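Local coordinates for DNA-entry nuclease (Competence-specific nuclease) (Streptococcus agalactiae ILRI112, PDB 4QGO), which probably cleaves DNA as a non-specific endonuclease of the His-Me finger clan, with a catalytic domain of the beta-beta-alpha type, at residues 51-56 with 66-71; 60-65 with 176-181; 72-77 with 117-122; 90-95 with 133-138. The protein carries 1 engineered substitution. All coordinates share one frame; numbering follows the deposited sequence.

Overall arrangement
Contacts 1 and 4 are largely buried, contacts 2 and 3 only partly. Contact 1 is regular strand pairing at one end of the seven-stranded antiparallel sheet. Contact 2 joins the loop of the same hairpin to the end of strand 170-177, the sheet neighbour of 66-70, and replaces backbone pairing with a cation-pi stack. Contact 3 packs beside contact 1, where Ala119 and Phe122 meet Val53, and relies on backbone carbonyls of a short helix and of the loop beside it. Contact 4 lays a loop against one strand of the separate two-stranded sheet, using waters and one threonine hydroxyl besides apolar packing on Val135. Pro63 and Arg62 touch it from contact 2; Asn55 reaches Asn134 from contact 1.

Contact 1: residues 51-56 with 66-71; sequences AYVQNT and ANAMLD. With SO4 (sulfate ion), chain C.
Tyr52, Val53 and Gln54 pair with Met69, Ala68 and Asn67 as antiparallel strands, 52-54 being an outermost strand of the seven-stranded sheet. Four backbone hydrogen bonds join them, two between Tyr52 and Met69 and two between Gln54 and Asn67; the shortest runs from Gln54 N to Asn67 O (2.8 Å). Between these pairs Val53 and Ala68 form a non-hydrogen-bonded pair, with Val53 CG2 4.1 Å from Ala68 CB. The opposite face carries the Tyr52 ring. Its CG sits between the backbone N and the carbonyl carbon (chi1 70°), which folds the ring back across the neighbouring strand. Met69 N lies over the ring centre, Ala68 CA makes a CH-pi contact 4.2 Å from the Tyr52 centroid, and CE1 of Tyr52 touches Met69 CB at 3.6 Å. The two strands make a beta hairpin, whose second strand is bonded on its other side to strand 170-177. On the same sheet face as Tyr52, Asn67 ND2 donates to sulfate O1 (3.0 Å) and Asn67 OD1 accepts from Arg171; Arg173 also binds this ion, probably acquired from the crystallisation liquor. On the Val53 side, Asn55 ND2 approaches Ala66 CB at 3.6 Å and is hydrogen-bonded to Asn134, with Asn55 OD1 taken by Trp125.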
loop_
_atom_site.group_PDB
_atom_site.type_symbol
_atom_site.label_atom_id
_atom_site.label_comp_id
_atom_site.label_asym_id
_atom_site.label_seq_id
_atom_site.Cartn_x
_atom_site.Cartn_y
_atom_site.Cartn_z
ATOM N N ALA A 51 15.591 -13.818 -3.169
ATOM C CA ALA A 51 14.736 -12.783 -2.596
ATOM C C ALA A 51 15.202 -11.402 -3.050
ATOM O O ALA A 51 16.408 -11.152 -3.195
ATOM C CB ALA A 51 14.746 -12.876 -1.081
ATOM N N TYR A 52 14.252 -10.497 -3.278
ATOM C CA TYR A 52 14.578 -9.163 -3.780
ATOM C C TYR A 52 13.449 -8.180 -3.509
ATOM O O TYR A 52 12.321 -8.584 -3.221
ATOM C CB TYR A 52 14.815 -9.203 -5.303
ATOM C CG TYR A 52 13.550 -9.465 -6.120
ATOM C CD1 TYR A 52 13.137 -10.759 -6.411
ATOM C CD2 TYR A 52 12.760 -8.411 -6.577
ATOM C CE1 TYR A 52 11.972 -11.007 -7.142
ATOM C CE2 TYR A 52 11.583 -8.653 -7.305
ATOM C CZ TYR A 52 11.202 -9.956 -7.589
ATOM O OH TYR A 52 10.035 -10.205 -8.303
ATOM N N VAL A 53 13.773 -6.893 -3.609
ATOM C CA VAL A 53 12.789 -5.826 -3.743
ATOM C C VAL A 53 13.183 -4.968 -4.923
ATOM O O VAL A 53 14.374 -4.712 -5.149
ATOM C CB VAL A 53 12.737 -4.932 -2.504
ATOM C CG1 VAL A 53 11.635 -3.861 -2.628
ATOM C CG2 VAL A 53 12.481 -5.767 -1.343
ATOM N N GLN A 54 12.178 -4.532 -5.679
ATOM C CA GLN A 54 12.372 -3.590 -6.765
ATOM C C GLN A 54 11.335 -2.481 -6.655
ATOM O O GLN A 54 10.135 -2.730 -6.793
ATOM C CB GLN A 54 12.236 -4.295 -8.113
ATOM C CG GLN A 54 12.436 -3.366 -9.287
ATOM C CD GLN A 54 13.859 -2.898 -9.417
ATOM O OE1 GLN A 54 14.781 -3.708 -9.554
ATOM N NE2 GLN A 54 14.059 -1.587 -9.354
ATOM N N ASN A 55 11.788 -1.260 -6.385
ATOM C CA ASN A 55 10.915 -0.090 -6.461
ATOM C C ASN A 55 11.045 0.545 -7.833
ATOM O O ASN A 55 12.072 0.385 -8.513
ATOM C CB ASN A 55 11.284 0.943 -5.395
ATOM C CG ASN A 55 10.838 0.539 -4.005
ATOM O OD1 ASN A 55 11.657 0.347 -3.102
ATOM N ND2 ASN A 55 9.526 0.463 -3.811
ATOM N N THR A 56 10.006 1.259 -8.261
ATOM C CA THR A 56 10.033 1.915 -9.567
ATOM C C THR A 56 9.283 3.232 -9.478
ATOM O O THR A 56 8.527 3.473 -8.532
ATOM C CB THR A 56 9.406 1.059 -10.694
ATOM O OG1 THR A 56 7.979 1.082 -10.599
ATOM C CG2 THR A 56 9.913 -0.394 -10.661
ATOM N N ALA A 66 5.821 -1.663 -7.284
ATOM C CA ALA A 66 6.895 -2.271 -6.508
ATOM C C ALA A 66 6.683 -3.766 -6.446
ATOM O O ALA A 66 5.560 -4.245 -6.248
ATOM C CB ALA A 66 6.920 -1.694 -5.089
ATOM N N ASN A 67 7.771 -4.507 -6.600
ATOM C CA ASN A 67 7.719 -5.963 -6.563
ATOM C C ASN A 67 8.743 -6.546 -5.614
ATOM O O ASN A 67 9.812 -5.984 -5.419
ATOM C CB ASN A 67 7.981 -6.528 -7.955
ATOM C CG ASN A 67 6.742 -6.534 -8.820
ATOM O OD1 ASN A 67 5.832 -7.338 -8.611
ATOM N ND2 ASN A 67 6.706 -5.655 -9.808
ATOM N N ALA A 68 8.419 -7.701 -5.055
ATOM C CA ALA A 68 9.348 -8.392 -4.169
ATOM C C ALA A 68 9.122 -9.884 -4.193
ATOM O O ALA A 68 8.022 -10.359 -4.506
ATOM C CB ALA A 68 9.217 -7.879 -2.741
ATOM N N MET A 69 10.189 -10.622 -3.896
ATOM C CA MET A 69 10.085 -12.002 -3.462
ATOM C C MET A 69 10.652 -12.018 -2.070
ATOM O O MET A 69 11.816 -11.672 -1.865
ATOM C CB MET A 69 10.872 -12.958 -4.361
ATOM C CG MET A 69 10.955 -14.379 -3.803
ATOM S SD MET A 69 9.342 -15.211 -3.724
ATOM C CE MET A 69 8.965 -15.371 -5.445
ATOM N N LEU A 70 9.797 -12.358 -1.119
ATOM C CA LEU A 70 10.115 -12.239 0.291
ATOM C C LEU A 70 10.372 -13.591 0.923
ATOM O O LEU A 70 9.651 -14.552 0.677
ATOM C CB LEU A 70 8.962 -11.553 1.033
ATOM C CG LEU A 70 8.525 -10.165 0.548
ATOM C CD1 LEU A 70 7.255 -9.709 1.275
ATOM C CD2 LEU A 70 9.638 -9.140 0.729
ATOM N N ASP A 71 11.408 -13.649 1.752
ATOM C CA ASP A 71 11.655 -14.815 2.585
ATOM C C ASP A 71 12.519 -14.389 3.771
ATOM O O ASP A 71 12.834 -13.199 3.930
ATOM C CB ASP A 71 12.266 -15.990 1.788
ATOM C CG ASP A 71 13.645 -15.683 1.216
ATOM O OD1 ASP A 71 14.419 -14.913 1.827
ATOM O OD2 ASP A 71 13.972 -16.234 0.145
HETATM S S SO4 C . 5.376 -7.406 -12.707
HETATM O O1 SO4 C . 5.104 -6.025 -12.344
HETATM O O2 SO4 C . 6.746 -7.537 -13.174
HETATM O O3 SO4 C . 4.474 -7.850 -13.777
HETATM O O4 SO4 C . 5.199 -8.272 -11.550
HETATM O O HOH W 1 16.734 -15.825 -1.473
#

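Contact 2: residues 60-65 with 176-181; sequences QQRPST and PLYRND
Arg62 lies flat on the ring of Tyr178, a cation-pi stack that ties the loop of the 52-70 hairpin to the chain leaving strand 170-177 of the main antiparallel sheet. The guanidinium and ring planes are only 11° apart, and Arg62 CZ stands 3.8 Å from the Tyr178 centroid. The aliphatic part of the arginine joins in, since Arg62 CD makes a CH-pi contact with the same face. A bend at chi3 (-57°) turns the guanidinium over the ring while the chain before it stays extended. The guanidinium has the ring on one face and, offset toward the rim of the other, the backbone oxygen of Asp181. At its edge, nearly in its plane, Asn180 O accepts a hydrogen bond from Arg62 NH1 (2.9 Å) and a weak one from NH2. Alongside the stack, Pro176 CG sits 3.4 Å from Pro63 O.

Further out, Arg62 NE forms a salt bridge with Asp58 and NH1 also donates to Asp183 O, contacts that fix the rotation of the guanidinium. The carboxylate of Asp58 and the surrounding carbonyls would be expected to favour the charged arginine. Gln60 and Asp181 are bridged by a water that donates to Gln60 OE1 (3.0 Å) and to Asp181 OD1 (3.1 Å). Beyond the ring, Pro63 and Tyr178 both pack on Val136 of strand 135-139. The Pro63 oxygen that Pro176 approaches also receives the Tyr178 hydroxyl: OH donates to it at 2.7 Å, in the carbonyl plane and on a lone pair.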
loop_
_atom_site.group_PDB
_atom_site.type_symbol
_atom_site.label_atom_id
_atom_site.label_comp_id
_atom_site.label_asym_id
_atom_site.label_seq_id
_atom_site.Cartn_x
_atom_site.Cartn_y
_atom_site.Cartn_z
ATOM N N GLN A 60 5.994 10.656 -14.353
ATOM C CA GLN A 60 5.824 11.876 -13.584
ATOM C C GLN A 60 6.626 11.822 -12.290
ATOM O O GLN A 60 6.425 12.637 -11.391
ATOM C CB GLN A 60 4.341 12.123 -13.313
ATOM C CG GLN A 60 3.542 12.385 -14.599
ATOM C CD GLN A 60 3.230 11.113 -15.406
ATOM O OE1 GLN A 60 2.778 10.097 -14.861
ATOM N NE2 GLN A 60 3.472 11.172 -16.712
ATOM N N GLN A 61 7.546 10.860 -12.222
ATOM C CA GLN A 61 8.462 10.687 -11.091
ATOM C C GLN A 61 7.745 10.321 -9.791
ATOM O O GLN A 61 8.249 10.601 -8.704
ATOM C CB GLN A 61 9.325 11.934 -10.844
ATOM C CG GLN A 61 9.722 12.723 -12.079
ATOM C CD GLN A 61 10.906 12.134 -12.785
ATOM O OE1 GLN A 61 11.132 10.924 -12.742
ATOM N NE2 GLN A 61 11.686 12.989 -13.442
ATOM N N ARG A 62 6.582 9.688 -9.915
ATOM C CA ARG A 62 5.820 9.238 -8.749
ATOM C C ARG A 62 6.133 7.778 -8.460
ATOM O O ARG A 62 6.324 6.996 -9.387
ATOM C CB ARG A 62 4.316 9.346 -9.017
ATOM C CG ARG A 62 3.856 10.721 -9.480
ATOM C CD ARG A 62 2.370 10.734 -9.808
ATOM N NE ARG A 62 1.996 9.751 -10.817
ATOM C CZ ARG A 62 0.805 9.672 -11.400
ATOM N NH1 ARG A 62 -0.169 10.526 -11.095
ATOM N NH2 ARG A 62 0.589 8.741 -12.313
ATOM N N PRO A 63 6.164 7.393 -7.175
ATOM C CA PRO A 63 6.309 5.961 -6.860
ATOM C C PRO A 63 5.273 5.116 -7.579
ATOM O O PRO A 63 4.082 5.436 -7.599
ATOM C CB PRO A 63 6.099 5.915 -5.342
ATOM C CG PRO A 63 6.605 7.252 -4.886
ATOM C CD PRO A 63 6.162 8.223 -5.958
ATOM N N SER A 64 5.748 4.039 -8.197
ATOM C CA SER A 64 4.899 3.203 -9.024
ATOM C C SER A 64 5.081 1.742 -8.605
ATOM O O SER A 64 5.509 1.462 -7.491
ATOM C CB SER A 64 5.245 3.438 -10.497
ATOM O OG SER A 64 4.290 2.839 -11.358
ATOM N N THR A 65 4.757 0.816 -9.495
ATOM C CA THR A 65 4.756 -0.609 -9.175
ATOM C C THR A 65 6.018 -1.095 -8.471
ATOM O O THR A 65 7.130 -0.940 -8.981
ATOM C CB THR A 65 4.571 -1.427 -10.467
ATOM O OG1 THR A 65 3.501 -0.864 -11.229
ATOM C CG2 THR A 65 4.236 -2.869 -10.150
ATOM N N PRO A 176 0.793 1.800 -6.087
ATOM C CA PRO A 176 -0.051 2.979 -5.843
ATOM C C PRO A 176 -0.963 3.212 -7.043
ATOM O O PRO A 176 -0.489 3.178 -8.192
ATOM C CB PRO A 176 0.961 4.124 -5.716
ATOM C CG PRO A 176 2.294 3.447 -5.426
ATOM C CD PRO A 176 2.224 2.137 -6.166
ATOM N N LEU A 177 -2.250 3.423 -6.783
ATOM C CA LEU A 177 -3.218 3.695 -7.855
ATOM C C LEU A 177 -3.502 5.195 -7.917
ATOM O O LEU A 177 -3.908 5.795 -6.911
ATOM C CB LEU A 177 -4.511 2.904 -7.637
ATOM C CG LEU A 177 -4.365 1.390 -7.481
ATOM C CD1 LEU A 177 -5.742 0.749 -7.352
ATOM C CD2 LEU A 177 -3.587 0.799 -8.650
ATOM N N TYR A 178 -3.236 5.800 -9.077
ATOM C CA TYR A 178 -3.471 7.231 -9.306
ATOM C C TYR A 178 -4.668 7.408 -10.238
ATOM O O TYR A 178 -4.887 6.587 -11.132
ATOM C CB TYR A 178 -2.238 7.907 -9.918
ATOM C CG TYR A 178 -0.982 7.789 -9.064
ATOM C CD1 TYR A 178 -0.731 8.684 -8.037
ATOM C CD2 TYR A 178 -0.058 6.774 -9.287
ATOM C CE1 TYR A 178 0.405 8.575 -7.250
ATOM C CE2 TYR A 178 1.087 6.665 -8.516
ATOM C CZ TYR A 178 1.311 7.564 -7.496
ATOM O OH TYR A 178 2.437 7.451 -6.726
ATOM N N ARG A 179 -5.442 8.475 -10.035
ATOM C CA ARG A 179 -6.645 8.714 -10.841
ATOM C C ARG A 179 -6.296 9.058 -12.274
ATOM O O ARG A 179 -7.101 8.853 -13.187
ATOM C CB ARG A 179 -7.445 9.895 -10.301
ATOM C CG ARG A 179 -8.073 9.700 -8.932
ATOM C CD ARG A 179 -8.920 10.916 -8.564
ATOM N NE ARG A 179 -8.139 12.146 -8.627
ATOM C CZ ARG A 179 -8.661 13.367 -8.586
ATOM N NH1 ARG A 179 -9.977 13.527 -8.486
ATOM N NH2 ARG A 179 -7.871 14.429 -8.651
ATOM N N ASN A 180 -5.107 9.617 -12.445
ATOM C CA ASN A 180 -4.680 10.184 -13.712
ATOM C C ASN A 180 -3.167 10.327 -13.708
ATOM O O ASN A 180 -2.490 9.948 -12.747
ATOM C CB ASN A 180 -5.351 11.543 -13.922
ATOM C CG ASN A 180 -5.085 12.505 -12.780
ATOM O OD1 ASN A 180 -3.939 12.701 -12.369
ATOM N ND2 ASN A 180 -6.150 13.093 -12.242
ATOM N N ASP A 181 -2.623 10.896 -14.772
ATOM C CA ASP A 181 -1.177 10.935 -14.909
ATOM C C ASP A 181 -0.499 11.999 -14.059
ATOM O O ASP A 181 0.717 11.973 -13.908
ATOM C CB ASP A 181 -0.768 11.098 -16.377
ATOM C CG ASP A 181 -0.953 9.829 -17.178
ATOM O OD1 ASP A 181 -1.055 8.744 -16.566
ATOM O OD2 ASP A 181 -0.987 9.917 -18.425
HETATM O O HOH W 2 1.637 7.459 -15.572
#

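Contact 3: residues 72-77 with 117-122; sequences RTIRQY and ALAGNF
Ala117 O meets two donors from the 72-77 loop, Gln76 N at 2.9 Å and Arg75 NH1 at 3.0 Å. They arrive from opposite faces of the carbonyl plane, and neither uses a lone-pair direction; the Gln76 bond is nearly straight (171° at the hydrogen). The arginine chain, bent at chi2 (80°), carries its guanidinium back to this oxygen, and its NE forms a salt bridge with Asp165 of helix 153-165. Leu118 brings its carbonyl oxygen to within 3.8 Å of Ile74 CG1. Ala119 CB lies 4.2 Å from Ile74 CD1 and also packs on Val53 of the neighbouring hairpin. Ala119 also opens a type I beta turn, residues 119-122, that follows the short helix and is closed by a bond from Phe122 N to Ala119 O. Within the turn Gly120 packs closely against the loop, its CA 3.7 Å from Gln76 CB. Asn121 N then donates to Ile74 O (3.0 Å), a second backbone bond between the segments, and Asn121 CB rests near both this oxygen and Arg75 O. Last comes Phe122, whose side chain runs alongside Ile74 in the same direction; Ile74 CG2 touches its CB at 3.9 Å, while the phenyl group also packs on Tyr52 and Val53.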
loop_
_atom_site.group_PDB
_atom_site.type_symbol
_atom_site.label_atom_id
_atom_site.label_comp_id
_atom_site.label_asym_id
_atom_site.label_seq_id
_atom_site.Cartn_x
_atom_site.Cartn_y
_atom_site.Cartn_z
ATOM N N ARG A 72 12.899 -15.347 4.603
ATOM C CA ARG A 72 13.614 -15.011 5.828
ATOM C C ARG A 72 14.995 -14.420 5.611
ATOM O O ARG A 72 15.565 -13.851 6.542
ATOM C CB ARG A 72 13.690 -16.220 6.760
ATOM C CG ARG A 72 12.389 -16.461 7.497
ATOM C CD ARG A 72 12.552 -17.472 8.603
ATOM N NE ARG A 72 12.655 -16.838 9.911
ATOM C CZ ARG A 72 12.221 -17.389 11.040
ATOM N NH1 ARG A 72 11.648 -18.587 11.019
ATOM N NH2 ARG A 72 12.356 -16.740 12.187
ATOM N N THR A 73 15.543 -14.546 4.402
ATOM C CA THR A 73 16.864 -13.976 4.133
ATOM C C THR A 73 16.878 -12.450 4.045
ATOM O O THR A 73 17.938 -11.839 4.176
ATOM C CB THR A 73 17.540 -14.557 2.861
ATOM O OG1 THR A 73 16.870 -14.076 1.684
ATOM C CG2 THR A 73 17.539 -16.088 2.883
ATOM N N ILE A 74 15.723 -11.827 3.812
ATOM C CA ILE A 74 15.672 -10.365 3.751
ATOM C C ILE A 74 14.736 -9.741 4.786
ATOM O O ILE A 74 14.644 -8.521 4.893
ATOM C CB ILE A 74 15.355 -9.832 2.331
ATOM C CG1 ILE A 74 13.958 -10.254 1.867
ATOM C CG2 ILE A 74 16.416 -10.303 1.347
ATOM C CD1 ILE A 74 13.533 -9.561 0.574
ATOM N N ARG A 75 14.067 -10.593 5.558
ATOM C CA ARG A 75 13.251 -10.180 6.682
ATOM C C ARG A 75 14.093 -9.417 7.699
ATOM O O ARG A 75 15.219 -9.816 8.015
ATOM C CB ARG A 75 12.643 -11.432 7.323
ATOM C CG ARG A 75 11.775 -11.186 8.539
ATOM C CD ARG A 75 10.355 -10.736 8.205
ATOM N NE ARG A 75 9.537 -10.860 9.411
ATOM C CZ ARG A 75 9.442 -9.938 10.364
ATOM N NH1 ARG A 75 10.065 -8.769 10.250
ATOM N NH2 ARG A 75 8.702 -10.190 11.440
ATOM N N GLN A 76 13.550 -8.313 8.200
ATOM C CA GLN A 76 14.255 -7.473 9.159
ATOM C C GLN A 76 13.485 -7.396 10.473
ATOM O O GLN A 76 12.440 -6.743 10.558
ATOM C CB GLN A 76 14.475 -6.082 8.561
ATOM C CG GLN A 76 15.075 -5.048 9.509
ATOM C CD GLN A 76 16.473 -5.392 9.991
ATOM O OE1 GLN A 76 16.664 -6.311 10.786
ATOM N NE2 GLN A 76 17.459 -4.637 9.520
ATOM N N TYR A 77 14.014 -8.067 11.497
ATOM C CA TYR A 77 13.380 -8.110 12.814
ATOM C C TYR A 77 13.846 -6.954 13.682
ATOM O O TYR A 77 13.172 -6.590 14.647
ATOM C CB TYR A 77 13.693 -9.442 13.511
ATOM C CG TYR A 77 13.115 -10.648 12.811
ATOM C CD1 TYR A 77 11.749 -10.894 12.840
ATOM C CD2 TYR A 77 13.935 -11.537 12.133
ATOM C CE1 TYR A 77 11.207 -12.008 12.201
ATOM C CE2 TYR A 77 13.411 -12.644 11.494
ATOM C CZ TYR A 77 12.046 -12.873 11.533
ATOM O OH TYR A 77 11.526 -13.976 10.886
ATOM N N ALA A 117 10.074 -3.965 7.740
ATOM C CA ALA A 117 10.188 -5.272 8.381
ATOM C C ALA A 117 10.252 -6.411 7.362
ATOM O O ALA A 117 10.806 -7.469 7.637
ATOM C CB ALA A 117 9.036 -5.493 9.349
ATOM N N LEU A 118 9.681 -6.195 6.182
ATOM C CA LEU A 118 9.612 -7.262 5.190
ATOM C C LEU A 118 10.882 -7.401 4.359
ATOM O O LEU A 118 11.249 -8.507 3.969
ATOM C CB LEU A 118 8.398 -7.083 4.269
ATOM C CG LEU A 118 7.045 -7.108 4.969
ATOM C CD1 LEU A 118 5.931 -6.834 3.960
ATOM C CD2 LEU A 118 6.821 -8.446 5.666
ATOM N N ALA A 119 11.570 -6.288 4.110
ATOM C CA ALA A 119 12.663 -6.325 3.152
ATOM C C ALA A 119 13.886 -5.529 3.581
ATOM O O ALA A 119 14.820 -5.345 2.792
ATOM C CB ALA A 119 12.168 -5.839 1.841
ATOM N N GLY A 120 13.881 -5.080 4.832
ATOM C CA GLY A 120 14.952 -4.240 5.341
ATOM C C GLY A 120 16.339 -4.864 5.374
ATOM O O GLY A 120 17.327 -4.155 5.557
ATOM N N ASN A 121 16.424 -6.179 5.197
ATOM C CA ASN A 121 17.721 -6.850 5.175
ATOM C C ASN A 121 18.198 -7.181 3.753
ATOM O O ASN A 121 19.174 -7.914 3.577
ATOM C CB ASN A 121 17.684 -8.113 6.043
ATOM C CG ASN A 121 19.053 -8.509 6.558
ATOM O OD1 ASN A 121 19.907 -7.656 6.798
ATOM N ND2 ASN A 121 19.268 -9.811 6.729
ATOM N N PHE A 122 17.516 -6.637 2.744
ATOM C CA PHE A 122 17.892 -6.868 1.354
ATOM C C PHE A 122 19.090 -5.988 1.034
ATOM O O PHE A 122 19.018 -4.765 1.145
ATOM C CB PHE A 122 16.720 -6.557 0.408
ATOM C CG PHE A 122 17.056 -6.712 -1.061
ATOM C CD1 PHE A 122 17.683 -7.854 -1.527
ATOM C CD2 PHE A 122 16.733 -5.711 -1.970
ATOM C CE1 PHE A 122 17.993 -7.998 -2.874
ATOM C CE2 PHE A 122 17.037 -5.850 -3.321
ATOM C CZ PHE A 122 17.665 -6.989 -3.772
HETATM O O HOH W 3 17.078 -11.606 7.228
#

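Contact 4: residues 90-95 with 133-138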
loop_
_atom_site.group_PDB
_atom_site.type_symbol
_atom_site.label_atom_id
_atom_site.label_comp_id
_atom_site.label_asym_id
_atom_site.label_seq_id
_atom_site.Cartn_x
_atom_site.Cartn_y
_atom_site.Cartn_z
ATOM N N TRP A 90 12.866 14.858 4.526
ATOM C CA TRP A 90 12.270 14.546 3.231
ATOM C C TRP A 90 10.792 14.201 3.395
ATOM O O TRP A 90 10.415 13.518 4.339
ATOM C CB TRP A 90 13.018 13.385 2.561
ATOM C CG TRP A 90 12.489 13.044 1.193
ATOM C CD1 TRP A 90 12.887 13.576 0.000
ATOM C CD2 TRP A 90 11.460 12.096 0.883
ATOM N NE1 TRP A 90 12.165 13.025 -1.030
ATOM C CE2 TRP A 90 11.282 12.112 -0.513
ATOM C CE3 TRP A 90 10.667 11.243 1.655
ATOM C CZ2 TRP A 90 10.348 11.305 -1.157
ATOM C CZ3 TRP A 90 9.748 10.436 1.015
ATOM C CH2 TRP A 90 9.594 10.475 -0.376
ATOM N N LYS A 91 9.969 14.685 2.473
ATOM C CA LYS A 91 8.545 14.359 2.486
ATOM C C LYS A 91 8.113 13.871 1.109
ATOM O O LYS A 91 8.591 14.369 0.094
ATOM C CB LYS A 91 7.724 15.591 2.875
ATOM C CG LYS A 91 7.943 16.074 4.307
ATOM C CD LYS A 91 7.554 15.007 5.330
ATOM C CE LYS A 91 7.464 15.585 6.745
ATOM N NZ LYS A 91 8.760 16.159 7.220
ATOM N N PRO A 92 7.194 12.893 1.066
ATOM C CA PRO A 92 6.707 12.399 -0.223
ATOM C C PRO A 92 5.858 13.418 -0.984
ATOM O O PRO A 92 5.498 14.486 -0.450
ATOM C CB PRO A 92 5.875 11.160 0.163
ATOM C CG PRO A 92 5.413 11.444 1.565
ATOM C CD PRO A 92 6.553 12.221 2.213
ATOM N N LEU A 93 5.539 13.086 -2.228
ATOM C CA LEU A 93 4.745 13.954 -3.083
ATOM C C LEU A 93 3.369 14.197 -2.475
ATOM O O LEU A 93 2.736 13.261 -1.967
ATOM C CB LEU A 93 4.597 13.330 -4.470
ATOM C CG LEU A 93 5.899 13.110 -5.235
ATOM C CD1 LEU A 93 5.607 12.355 -6.500
ATOM C CD2 LEU A 93 6.558 14.455 -5.551
ATOM N N GLY A 94 2.902 15.447 -2.520
ATOM C CA GLY A 94 1.571 15.779 -2.031
ATOM C C GLY A 94 1.440 15.930 -0.524
ATOM O O GLY A 94 0.325 15.994 -0.002
ATOM N N TRP A 95 2.565 15.975 0.182
ATOM C CA TRP A 95 2.538 16.012 1.648
ATOM C C TRP A 95 2.053 17.345 2.186
ATOM O O TRP A 95 2.681 18.391 1.961
ATOM C CB TRP A 95 3.920 15.730 2.214
ATOM C CG TRP A 95 3.969 15.633 3.723
ATOM C CD1 TRP A 95 4.214 16.648 4.613
ATOM C CD2 TRP A 95 3.796 14.445 4.507
ATOM N NE1 TRP A 95 4.188 16.158 5.903
ATOM C CE2 TRP A 95 3.943 14.808 5.862
ATOM C CE3 TRP A 95 3.531 13.104 4.191
ATOM C CZ2 TRP A 95 3.836 13.880 6.900
ATOM C CZ3 TRP A 95 3.426 12.180 5.224
ATOM C CH2 TRP A 95 3.575 12.571 6.560
ATOM N N GLN A 133 11.304 6.352 -4.071
ATOM C CA GLN A 133 10.562 5.442 -4.928
ATOM C C GLN A 133 9.663 4.516 -4.120
ATOM O O GLN A 133 8.867 3.773 -4.693
ATOM C CB GLN A 133 11.517 4.593 -5.779
ATOM C CG GLN A 133 12.540 5.410 -6.531
ATOM C CD GLN A 133 13.034 4.721 -7.786
ATOM O OE1 GLN A 133 12.733 3.553 -8.034
ATOM N NE2 GLN A 133 13.797 5.447 -8.586
ATOM N N ASN A 134 9.782 4.571 -2.793
ATOM C CA ASN A 134 9.091 3.622 -1.907
ATOM C C ASN A 134 8.154 4.271 -0.900
ATOM O O ASN A 134 7.625 3.586 -0.037
ATOM C CB ASN A 134 10.116 2.750 -1.143
ATOM C CG ASN A 134 9.480 1.535 -0.442
ATOM O OD1 ASN A 134 8.649 0.841 -1.010
ATOM N ND2 ASN A 134 9.881 1.284 0.803
ATOM N N VAL A 135 7.947 5.584 -0.990
ATOM C CA VAL A 135 7.149 6.277 0.023
ATOM C C VAL A 135 6.144 7.218 -0.616
ATOM O O VAL A 135 6.497 8.012 -1.494
ATOM C CB VAL A 135 8.046 7.082 0.994
ATOM C CG1 VAL A 135 7.179 7.798 2.037
ATOM C CG2 VAL A 135 9.063 6.170 1.661
ATOM N N VAL A 136 4.893 7.117 -0.173
ATOM C CA VAL A 136 3.838 8.027 -0.608
ATOM C C VAL A 136 3.197 8.712 0.590
ATOM O O VAL A 136 3.427 8.336 1.747
ATOM C CB VAL A 136 2.740 7.309 -1.428
ATOM C CG1 VAL A 136 3.316 6.774 -2.737
ATOM C CG2 VAL A 136 2.083 6.174 -0.612
ATOM N N THR A 137 2.395 9.734 0.306
ATOM C CA THR A 137 1.558 10.356 1.318
ATOM C C THR A 137 0.356 9.456 1.536
ATOM O O THR A 137 -0.444 9.265 0.629
ATOM C CB THR A 137 1.103 11.747 0.864
ATOM O OG1 THR A 137 2.256 12.588 0.733
ATOM C CG2 THR A 137 0.122 12.364 1.866
ATOM N N GLN A 138 0.247 8.880 2.730
ATOM C CA GLN A 138 -0.794 7.900 3.000
ATOM C C GLN A 138 -1.583 8.307 4.233
ATOM O O GLN A 138 -1.006 8.760 5.241
ATOM C CB GLN A 138 -0.186 6.508 3.202
ATOM C CG GLN A 138 -1.240 5.395 3.237
ATOM C CD GLN A 138 -0.619 4.016 3.240
ATOM O OE1 GLN A 138 0.473 3.819 3.784
ATOM N NE2 GLN A 138 -1.303 3.051 2.631
HETATM O O HOH W 4 2.250 10.552 -2.375
HETATM O O HOH W 5 5.783 10.256 -3.149
#
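Thr137 has OG1 beside its backbone N and anti to the carbonyl carbon (chi1 -64°), a placement that turns the hydroxyl to Leu93 O. Trp90, with CG anti to the backbone N (chi1 -178°), carries its indole toward the strand so that its edge meets Val135. Thr137 OG1 donates to Leu93 O at 2.8 Å, well above the carbonyl plane, not on a lone pair. Trp90 CZ3 comes within 3.8 Å of Val135 CB, and the Val135 CG1 methyl lies in the indole plane at that edge. Between these two sites Pro92 packs across the strand, its CG 3.5 Å from Thr137 OG1. Pro92 also begins a type II beta turn ending at Trp95, with Gly94 at the positive-phi position. The strand, 135-139, pairs with 108-112 in a two-stranded sheet, consistent with the beta-beta part of a beta-beta-alpha nuclease motif. Two waters complete the join: one donates to Leu93 O and accepts from Thr137 N (2.8 Å from each), the other donates to Val135 O and accepts from Leu93 N. Leu93 is therefore held through both carbonyl and amide, and the polar link runs through one hydroxyl and two waters, alongside packing on Val135, with no direct backbone hydrogen bond between the segments.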